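Local atomic coordinates of malonyl CoA-ACP transacylase (Xanthomonas oryzae pv. oryzae, PDB entry 3K89), a protein that probably transfers malonyl groups from malonyl-CoA to holo acyl carrier protein, supplying extender units for fatty acid synthesis. Residues Phe35-Glu40 with Val75-Thr80; Val44-Leu49 with Thr64-Leu69; Gly19-Leu24 with Leu69-Ala74. All blocks are in the same frame, centred on the assembly; numbering follows the deposited sequence.

In the fold
All three interactions use helix 61-81, which they meet at successive levels: interaction 2 at 64-69, interaction 3 at 69-74 and interaction 1 at 75-80. Their other segments come earlier in the chain, in the order 19-24, 35-40 and 44-49. Interaction 2 is therefore nested inside the loops closed by the other two, while interactions 1 and 3 cross. The centres lie about 8 Å (1 and 3), 9 Å (2 and 3) and 11 Å (1 and 2) apart. Interactions 2 and 3 are buried and apolar; interaction 1 is a surface salt bridge. Together they join the turn leading into helix 22-27, and helices 30-42 and 46-52, to one long helix of the acyl transferase domain.

Interaction 1: Phe35-Glu40 with Val75-Thr80; sequences FAEASE and VWRLWT
E37 and R77 carry this contact alone, through a two-pronged salt bridge. The guanidinium comes end-on: R77 NH1 donates to E37 OE1 at 2.9 Å and R77 NH2 to E37 OE2 at 3.1 Å. The second bond is almost straight, with an N-H...O angle of 177°. Both oxygens lie near the guanidinium plane, but each is approached from above the plane of the carboxylate, because the two flat groups are turned 44° against each other. Long, stretched chains make the reach possible. In E37, CG is anti to the backbone N (chi1 -178°) and the chain runs straight on beyond it; R77 is extended from CG to NE.

The bridge spans two helices of the acyl transferase domain, 30-42 and 61-81, at the protein surface. L109 of helix 109-126 touches the side chains of both partners, and T34 OG1 adds a weak hydrogen bond to R77 NH1.

Hydroxyl-to-backbone hydrogen bonds occur within each helix. S39 OG donates to F35 O at 2.8 Å, from above the carbonyl plane, and that oxygen also accepts from S39 N. In the other helix W76 O takes T80 N and T80 OG1 from opposite faces of its plane. T80 CG2 meanwhile sits 3.6 Å above the W76 ring, over its centre.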
loop_
_atom_site.group_PDB
_atom_site.type_symbol
_atom_site.label_atom_id
_atom_site.label_comp_id
_atom_site.label_asym_id
_atom_site.label_seq_id
_atom_site.Cartn_x
_atom_site.Cartn_y
_atom_site.Cartn_z
ATOM N N PHE A 35 9.331 12.121 -10.055
ATOM C CA PHE A 35 9.346 10.862 -10.813
ATOM C C PHE A 35 10.719 10.593 -11.422
ATOM O O PHE A 35 11.173 9.460 -11.404
ATOM C CB PHE A 35 8.278 10.835 -11.906
ATOM C CG PHE A 35 6.938 10.334 -11.437
ATOM C CD1 PHE A 35 6.083 11.167 -10.733
ATOM C CD2 PHE A 35 6.527 9.040 -11.731
ATOM C CE1 PHE A 35 4.823 10.709 -10.298
ATOM C CE2 PHE A 35 5.278 8.555 -11.306
ATOM C CZ PHE A 35 4.414 9.402 -10.591
ATOM N N ALA A 36 11.379 11.641 -11.905
ATOM C CA ALA A 36 12.701 11.482 -12.506
ATOM C C ALA A 36 13.703 10.980 -11.470
ATOM O O ALA A 36 14.498 10.091 -11.753
ATOM C CB ALA A 36 13.157 12.788 -13.138
ATOM N N GLU A 37 13.621 11.523 -10.258
ATOM C CA GLU A 37 14.491 11.118 -9.150
ATOM C C GLU A 37 14.243 9.653 -8.771
ATOM O O GLU A 37 15.177 8.868 -8.626
ATOM C CB GLU A 37 14.231 12.050 -7.967
ATOM C CG GLU A 37 15.080 11.806 -6.719
ATOM C CD GLU A 37 14.802 12.802 -5.613
ATOM O OE1 GLU A 37 14.340 13.929 -5.927
ATOM O OE2 GLU A 37 15.075 12.459 -4.429
ATOM N N ALA A 38 12.974 9.288 -8.660
ATOM C CA ALA A 38 12.601 7.914 -8.361
ATOM C C ALA A 38 13.066 6.981 -9.474
ATOM O O ALA A 38 13.561 5.869 -9.192
ATOM C CB ALA A 38 11.072 7.820 -8.160
ATOM N N SER A 39 12.930 7.431 -10.726
ATOM C CA SER A 39 13.268 6.606 -11.899
ATOM C C SER A 39 14.742 6.220 -11.920
ATOM O O SER A 39 15.092 5.102 -12.319
ATOM C CB SER A 39 12.915 7.337 -13.196
ATOM O OG SER A 39 11.506 7.427 -13.340
ATOM N N GLU A 40 15.601 7.136 -11.485
ATOM C CA GLU A 40 17.032 6.826 -11.342
ATOM C C GLU A 40 17.291 5.639 -10.412
ATOM O O GLU A 40 18.142 4.787 -10.698
ATOM C CB GLU A 40 17.827 8.070 -10.908
ATOM C CG GLU A 40 17.952 9.116 -12.026
ATOM C CD GLU A 40 18.493 8.517 -13.336
ATOM O OE1 GLU A 40 19.559 7.848 -13.301
ATOM O OE2 GLU A 40 17.844 8.702 -14.394
ATOM N N VAL A 75 3.102 13.682 -4.451
ATOM C CA VAL A 75 2.014 14.417 -3.800
ATOM C C VAL A 75 2.459 14.919 -2.406
ATOM O O VAL A 75 2.113 16.032 -2.002
ATOM C CB VAL A 75 0.716 13.589 -3.734
ATOM C CG1 VAL A 75 -0.415 14.426 -3.065
ATOM C CG2 VAL A 75 0.315 13.153 -5.164
ATOM N N TRP A 76 3.244 14.102 -1.692
ATOM C CA TRP A 76 3.795 14.480 -0.389
ATOM C C TRP A 76 4.613 15.767 -0.507
ATOM O O TRP A 76 4.444 16.700 0.284
ATOM C CB TRP A 76 4.693 13.350 0.145
ATOM C CG TRP A 76 5.483 13.737 1.379
ATOM C CD1 TRP A 76 6.838 13.986 1.458
ATOM C CD2 TRP A 76 4.962 13.917 2.694
ATOM N NE1 TRP A 76 7.179 14.290 2.759
ATOM C CE2 TRP A 76 6.052 14.261 3.535
ATOM C CE3 TRP A 76 3.684 13.803 3.254
ATOM C CZ2 TRP A 76 5.898 14.502 4.895
ATOM C CZ3 TRP A 76 3.529 14.047 4.614
ATOM C CH2 TRP A 76 4.636 14.393 5.420
ATOM N N ARG A 77 5.494 15.813 -1.499
ATOM C CA ARG A 77 6.384 16.972 -1.680
ATOM C C ARG A 77 5.592 18.218 -2.058
ATOM O O ARG A 77 5.919 19.326 -1.608
ATOM C CB ARG A 77 7.479 16.663 -2.694
ATOM C CG ARG A 77 8.507 15.679 -2.133
ATOM C CD ARG A 77 9.542 15.323 -3.175
ATOM N NE ARG A 77 10.636 14.517 -2.612
ATOM C CZ ARG A 77 11.707 14.140 -3.314
ATOM N NH1 ARG A 77 11.817 14.469 -4.604
ATOM N NH2 ARG A 77 12.659 13.404 -2.750
ATOM N N LEU A 78 4.527 18.018 -2.829
ATOM C CA LEU A 78 3.639 19.120 -3.207
ATOM C C LEU A 78 2.957 19.713 -1.985
ATOM O O LEU A 78 3.031 20.930 -1.760
ATOM C CB LEU A 78 2.609 18.644 -4.241
ATOM C CG LEU A 78 1.540 19.636 -4.714
ATOM C CD1 LEU A 78 2.164 20.892 -5.317
ATOM C CD2 LEU A 78 0.612 18.951 -5.724
ATOM N N TRP A 79 2.293 18.860 -1.203
ATOM C CA TRP A 79 1.603 19.278 0.015
ATOM C C TRP A 79 2.557 20.008 0.946
ATOM O O TRP A 79 2.247 21.102 1.432
ATOM C CB TRP A 79 1.045 18.051 0.737
ATOM C CG TRP A 79 0.259 18.382 1.959
ATOM C CD1 TRP A 79 0.724 18.465 3.239
ATOM C CD2 TRP A 79 -1.142 18.669 2.022
ATOM N NE1 TRP A 79 -0.305 18.772 4.093
ATOM C CE2 TRP A 79 -1.459 18.908 3.368
ATOM C CE3 TRP A 79 -2.163 18.742 1.062
ATOM C CZ2 TRP A 79 -2.757 19.224 3.793
ATOM C CZ3 TRP A 79 -3.457 19.045 1.484
ATOM C CH2 TRP A 79 -3.739 19.289 2.838
ATOM N N THR A 80 3.720 19.405 1.181
ATOM C CA THR A 80 4.667 19.955 2.142
ATOM C C THR A 80 5.253 21.294 1.655
ATOM O O THR A 80 5.472 22.195 2.473
ATOM C CB THR A 80 5.740 18.916 2.596
ATOM O OG1 THR A 80 6.422 18.374 1.465
ATOM C CG2 THR A 80 5.084 17.775 3.349
#

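Interaction 2: Val44-Leu49 with Thr64-Leu69; sequences VDLWAL and TQPALL
L46 reaches over the backbone of P66 and A67 with the two methyls at its tip. From the start its CB points toward helix 61-81, and the next torsion sets CG anti to the carbonyl carbon (chi1 -59°), where the chain forks. One branch, L46 CD1, comes to 3.6 Å from P66 O and also borders the carbonyl carbon and CB of that proline. The other, L46 CD2, lies 3.7 Å from A67 N. L46 CD2 also meets the proline ring, at 3.9 Å from P66 CB and equally close to P66 CG, and finally A67 CB at 4.2 Å. The leucine side chain crosses the proline ring at about a right angle, and no hydrogen bond links the two segments. In keeping with this, the CA atoms of L46 and A67 are 5.5 Å apart. Helix 61-81 is kinked at P66, whose N makes no bond to the preceding turn.

L46 opens its own helix directly after D45, an N-cap residue whose OD1 accepts from A48 N at 3.0 Å, nearly straight at 172°. The N-terminal end of that helix is also served by S39 OG, hydrogen-bonded to L46 N. F35 and A38 of helix 30-42 pack on L46 as well, while V116 of helix 109-126 touches P66, so this buried contact sits where helices 30-42, 46-52, 61-81 and 109-126 come together.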
loop_
_atom_site.group_PDB
_atom_site.type_symbol
_atom_site.label_atom_id
_atom_site.label_comp_id
_atom_site.label_asym_id
_atom_site.label_seq_id
_atom_site.Cartn_x
_atom_site.Cartn_y
_atom_site.Cartn_z
ATOM N N VAL A 44 13.972 2.516 -14.445
ATOM C CA VAL A 44 12.954 2.609 -15.477
ATOM C C VAL A 44 12.338 4.018 -15.391
ATOM O O VAL A 44 12.253 4.562 -14.284
ATOM C CB VAL A 44 11.900 1.461 -15.294
ATOM C CG1 VAL A 44 11.337 1.435 -13.878
ATOM C CG2 VAL A 44 10.819 1.525 -16.325
ATOM N N ASP A 45 11.954 4.599 -16.533
ATOM C CA ASP A 45 11.277 5.909 -16.594
ATOM C C ASP A 45 9.834 5.740 -16.116
ATOM O O ASP A 45 8.940 5.348 -16.878
ATOM C CB ASP A 45 11.314 6.511 -18.015
ATOM C CG ASP A 45 10.797 7.957 -18.078
ATOM O OD1 ASP A 45 10.000 8.395 -17.211
ATOM O OD2 ASP A 45 11.184 8.673 -19.033
ATOM N N LEU A 46 9.621 6.024 -14.832
ATOM C CA LEU A 46 8.313 5.799 -14.213
ATOM C C LEU A 46 7.226 6.763 -14.692
ATOM O O LEU A 46 6.047 6.398 -14.735
ATOM C CB LEU A 46 8.429 5.876 -12.684
ATOM C CG LEU A 46 9.393 4.862 -12.088
ATOM C CD1 LEU A 46 9.834 5.273 -10.665
ATOM C CD2 LEU A 46 8.786 3.472 -12.106
ATOM N N TRP A 47 7.598 7.994 -15.049
ATOM C CA TRP A 47 6.604 8.924 -15.564
ATOM C C TRP A 47 6.126 8.489 -16.952
ATOM O O TRP A 47 4.928 8.415 -17.195
ATOM C CB TRP A 47 7.126 10.374 -15.579
ATOM C CG TRP A 47 6.053 11.359 -15.945
ATOM C CD1 TRP A 47 5.954 12.061 -17.124
ATOM C CD2 TRP A 47 4.898 11.712 -15.172
ATOM N NE1 TRP A 47 4.835 12.853 -17.107
ATOM C CE2 TRP A 47 4.162 12.659 -15.931
ATOM C CE3 TRP A 47 4.430 11.352 -13.900
ATOM C CZ2 TRP A 47 2.976 13.248 -15.466
ATOM C CZ3 TRP A 47 3.232 11.925 -13.439
ATOM C CH2 TRP A 47 2.516 12.856 -14.232
ATOM N N ALA A 48 7.066 8.116 -17.821
ATOM C CA ALA A 48 6.697 7.661 -19.171
ATOM C C ALA A 48 5.790 6.432 -19.113
ATOM O O ALA A 48 4.784 6.360 -19.814
ATOM C CB ALA A 48 7.932 7.354 -19.989
ATOM N N LEU A 49 6.152 5.487 -18.249
ATOM C CA LEU A 49 5.371 4.269 -18.048
ATOM C C LEU A 49 3.963 4.553 -17.516
ATOM O O LEU A 49 2.969 4.006 -18.005
ATOM C CB LEU A 49 6.109 3.313 -17.106
ATOM C CG LEU A 49 5.386 1.997 -16.796
ATOM C CD1 LEU A 49 5.095 1.219 -18.088
ATOM C CD2 LEU A 49 6.197 1.153 -15.852
ATOM N N THR A 64 4.726 -1.453 -10.887
ATOM C CA THR A 64 3.677 -0.712 -10.174
ATOM C C THR A 64 4.226 -0.112 -8.896
ATOM O O THR A 64 3.881 1.020 -8.545
ATOM C CB THR A 64 2.498 -1.612 -9.773
ATOM O OG1 THR A 64 2.238 -2.533 -10.835
ATOM C CG2 THR A 64 1.262 -0.788 -9.494
ATOM N N GLN A 65 5.043 -0.887 -8.193
ATOM C CA GLN A 65 5.517 -0.485 -6.862
ATOM C C GLN A 65 6.362 0.802 -6.904
ATOM O O GLN A 65 6.008 1.757 -6.240
ATOM C CB GLN A 65 6.245 -1.633 -6.156
ATOM C CG GLN A 65 5.262 -2.722 -5.696
ATOM C CD GLN A 65 5.935 -3.757 -4.842
ATOM O OE1 GLN A 65 6.725 -3.438 -3.939
ATOM N NE2 GLN A 65 5.614 -5.023 -5.101
ATOM N N PRO A 66 7.446 0.845 -7.708
ATOM C CA PRO A 66 8.163 2.142 -7.766
ATOM C C PRO A 66 7.336 3.280 -8.372
ATOM O O PRO A 66 7.500 4.450 -7.993
ATOM C CB PRO A 66 9.393 1.830 -8.640
ATOM C CG PRO A 66 8.990 0.591 -9.462
ATOM C CD PRO A 66 8.101 -0.200 -8.523
ATOM N N ALA A 67 6.446 2.963 -9.300
ATOM C CA ALA A 67 5.566 3.983 -9.862
ATOM C C ALA A 67 4.636 4.607 -8.807
ATOM O O ALA A 67 4.494 5.832 -8.754
ATOM C CB ALA A 67 4.767 3.401 -11.022
ATOM N N LEU A 68 4.036 3.766 -7.961
ATOM C CA LEU A 68 3.172 4.243 -6.893
ATOM C C LEU A 68 3.942 4.906 -5.769
ATOM O O LEU A 68 3.434 5.825 -5.124
ATOM C CB LEU A 68 2.359 3.092 -6.313
ATOM C CG LEU A 68 1.193 2.683 -7.207
ATOM C CD1 LEU A 68 0.548 1.466 -6.580
ATOM C CD2 LEU A 68 0.196 3.832 -7.344
ATOM N N LEU A 69 5.156 4.434 -5.515
ATOM C CA LEU A 69 6.016 5.103 -4.538
ATOM C C LEU A 69 6.372 6.524 -4.994
ATOM O O LEU A 69 6.267 7.480 -4.217
ATOM C CB LEU A 69 7.262 4.274 -4.242
ATOM C CG LEU A 69 8.072 4.832 -3.065
ATOM C CD1 LEU A 69 8.534 3.768 -2.063
ATOM C CD2 LEU A 69 9.240 5.631 -3.596
#

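Interaction 3: Gly19-Leu24 with Leu69-Ala74; sequences GMLAEL and LAAGVA
L21 stands at the N-cap of helix 22-27 and at the third position of a type II turn from G19 to A22, closed by A22 N to G19 O at 3.0 Å. L21 CA lies 7.3 Å from A71 CA. The leucine has a positive phi of 66°, a left-handed conformation that type II turns commonly give to glycine at this position.

From the turn its side chain points toward helix 61-81; chi1 of -57° swings CG to the side of the backbone N, and from there a single methyl, CD1, does the touching. L21 CD1 approaches A71 O at 3.6 Å. L21 CD1 also rests on A71 CA and CB, each 3.8 Å away. One turn further along the helix, L21 CD1 reaches A74 CB at 4.3 Å. The other branch, CD2, packs on V75 of the same helix. M20 also points this way, and its side chain reaches A67 and L68 a turn earlier. F35 of helix 30-42 packs on A71 too.

Because A71 offers just a methyl, the leucine tip can come down to its main chain, while A74 meets the tip with its methyl. With no hydrogen bond or charge across these segments, the grip here rests on van der Waals packing, of a methyl against alanine methyls and the main chain, in the buried interior.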
loop_
_atom_site.group_PDB
_atom_site.type_symbol
_atom_site.label_atom_id
_atom_site.label_comp_id
_atom_site.label_asym_id
_atom_site.label_seq_id
_atom_site.Cartn_x
_atom_site.Cartn_y
_atom_site.Cartn_z
ATOM N N GLY A 19 -2.094 7.540 -16.684
ATOM C CA GLY A 19 -2.342 8.969 -16.560
ATOM C C GLY A 19 -2.521 9.447 -15.129
ATOM O O GLY A 19 -2.935 10.593 -14.901
ATOM N N MET A 20 -2.196 8.599 -14.154
ATOM C CA MET A 20 -2.286 9.046 -12.768
ATOM C C MET A 20 -1.429 10.285 -12.529
ATOM O O MET A 20 -0.302 10.379 -13.020
ATOM C CB MET A 20 -1.934 7.926 -11.764
ATOM C CG MET A 20 -0.517 7.356 -11.916
ATOM S SD MET A 20 -0.284 5.981 -10.797
ATOM C CE MET A 20 1.398 5.447 -11.146
ATOM N N LEU A 21 -1.990 11.242 -11.788
ATOM C CA LEU A 21 -1.320 12.519 -11.479
ATOM C C LEU A 21 -1.080 13.443 -12.682
ATOM O O LEU A 21 -0.408 14.473 -12.551
ATOM C CB LEU A 21 -0.008 12.289 -10.710
ATOM C CG LEU A 21 -0.062 11.509 -9.382
ATOM C CD1 LEU A 21 1.268 11.694 -8.664
ATOM C CD2 LEU A 21 -1.206 11.892 -8.469
ATOM N N ALA A 22 -1.663 13.111 -13.835
ATOM C CA ALA A 22 -1.415 13.916 -15.037
ATOM C C ALA A 22 -1.819 15.374 -14.798
ATOM O O ALA A 22 -1.074 16.299 -15.166
ATOM C CB ALA A 22 -2.154 13.346 -16.241
ATOM N N GLU A 23 -2.985 15.575 -14.175
ATOM C CA GLU A 23 -3.546 16.906 -14.070
ATOM C C GLU A 23 -2.819 17.737 -13.039
ATOM O O GLU A 23 -2.586 18.938 -13.249
ATOM C CB GLU A 23 -5.048 16.839 -13.798
ATOM C CG GLU A 23 -5.798 16.278 -15.010
ATOM C CD GLU A 23 -7.186 15.777 -14.673
ATOM O OE1 GLU A 23 -7.361 15.093 -13.632
ATOM O OE2 GLU A 23 -8.099 16.060 -15.486
ATOM N N LEU A 24 -2.429 17.106 -11.933
ATOM C CA LEU A 24 -1.578 17.799 -10.968
ATOM C C LEU A 24 -0.223 18.165 -11.555
ATOM O O LEU A 24 0.309 19.234 -11.257
ATOM C CB LEU A 24 -1.396 16.969 -9.695
ATOM C CG LEU A 24 -2.561 17.061 -8.713
ATOM C CD1 LEU A 24 -2.386 15.983 -7.637
ATOM C CD2 LEU A 24 -2.710 18.466 -8.109
ATOM N N LEU A 69 5.156 4.434 -5.515
ATOM C CA LEU A 69 6.016 5.103 -4.538
ATOM C C LEU A 69 6.372 6.524 -4.994
ATOM O O LEU A 69 6.267 7.480 -4.217
ATOM C CB LEU A 69 7.262 4.274 -4.242
ATOM C CG LEU A 69 8.072 4.832 -3.065
ATOM C CD1 LEU A 69 8.534 3.768 -2.063
ATOM C CD2 LEU A 69 9.240 5.631 -3.596
ATOM N N ALA A 70 6.800 6.650 -6.248
ATOM C CA ALA A 70 7.058 7.961 -6.845
ATOM C C ALA A 70 5.820 8.845 -6.763
ATOM O O ALA A 70 5.907 9.992 -6.354
ATOM C CB ALA A 70 7.538 7.807 -8.296
ATOM N N ALA A 71 4.664 8.284 -7.093
ATOM C CA ALA A 71 3.418 9.047 -7.102
ATOM C C ALA A 71 3.061 9.575 -5.712
ATOM O O ALA A 71 2.723 10.744 -5.561
ATOM C CB ALA A 71 2.290 8.167 -7.657
ATOM N N GLY A 72 3.199 8.735 -4.695
ATOM C CA GLY A 72 2.876 9.174 -3.326
ATOM C C GLY A 72 3.857 10.226 -2.826
ATOM O O GLY A 72 3.459 11.205 -2.181
ATOM N N VAL A 73 5.144 10.004 -3.082
ATOM C CA VAL A 73 6.146 10.968 -2.693
ATOM C C VAL A 73 5.961 12.287 -3.465
ATOM O O VAL A 73 6.166 13.361 -2.879
ATOM C CB VAL A 73 7.587 10.390 -2.805
ATOM C CG1 VAL A 73 8.635 11.456 -2.485
ATOM C CG2 VAL A 73 7.745 9.215 -1.835
ATOM N N ALA A 74 5.560 12.227 -4.741
ATOM C CA ALA A 74 5.304 13.478 -5.498
ATOM C C ALA A 74 4.202 14.321 -4.839
ATOM O O ALA A 74 4.363 15.537 -4.658
ATOM C CB ALA A 74 4.960 13.200 -6.955
#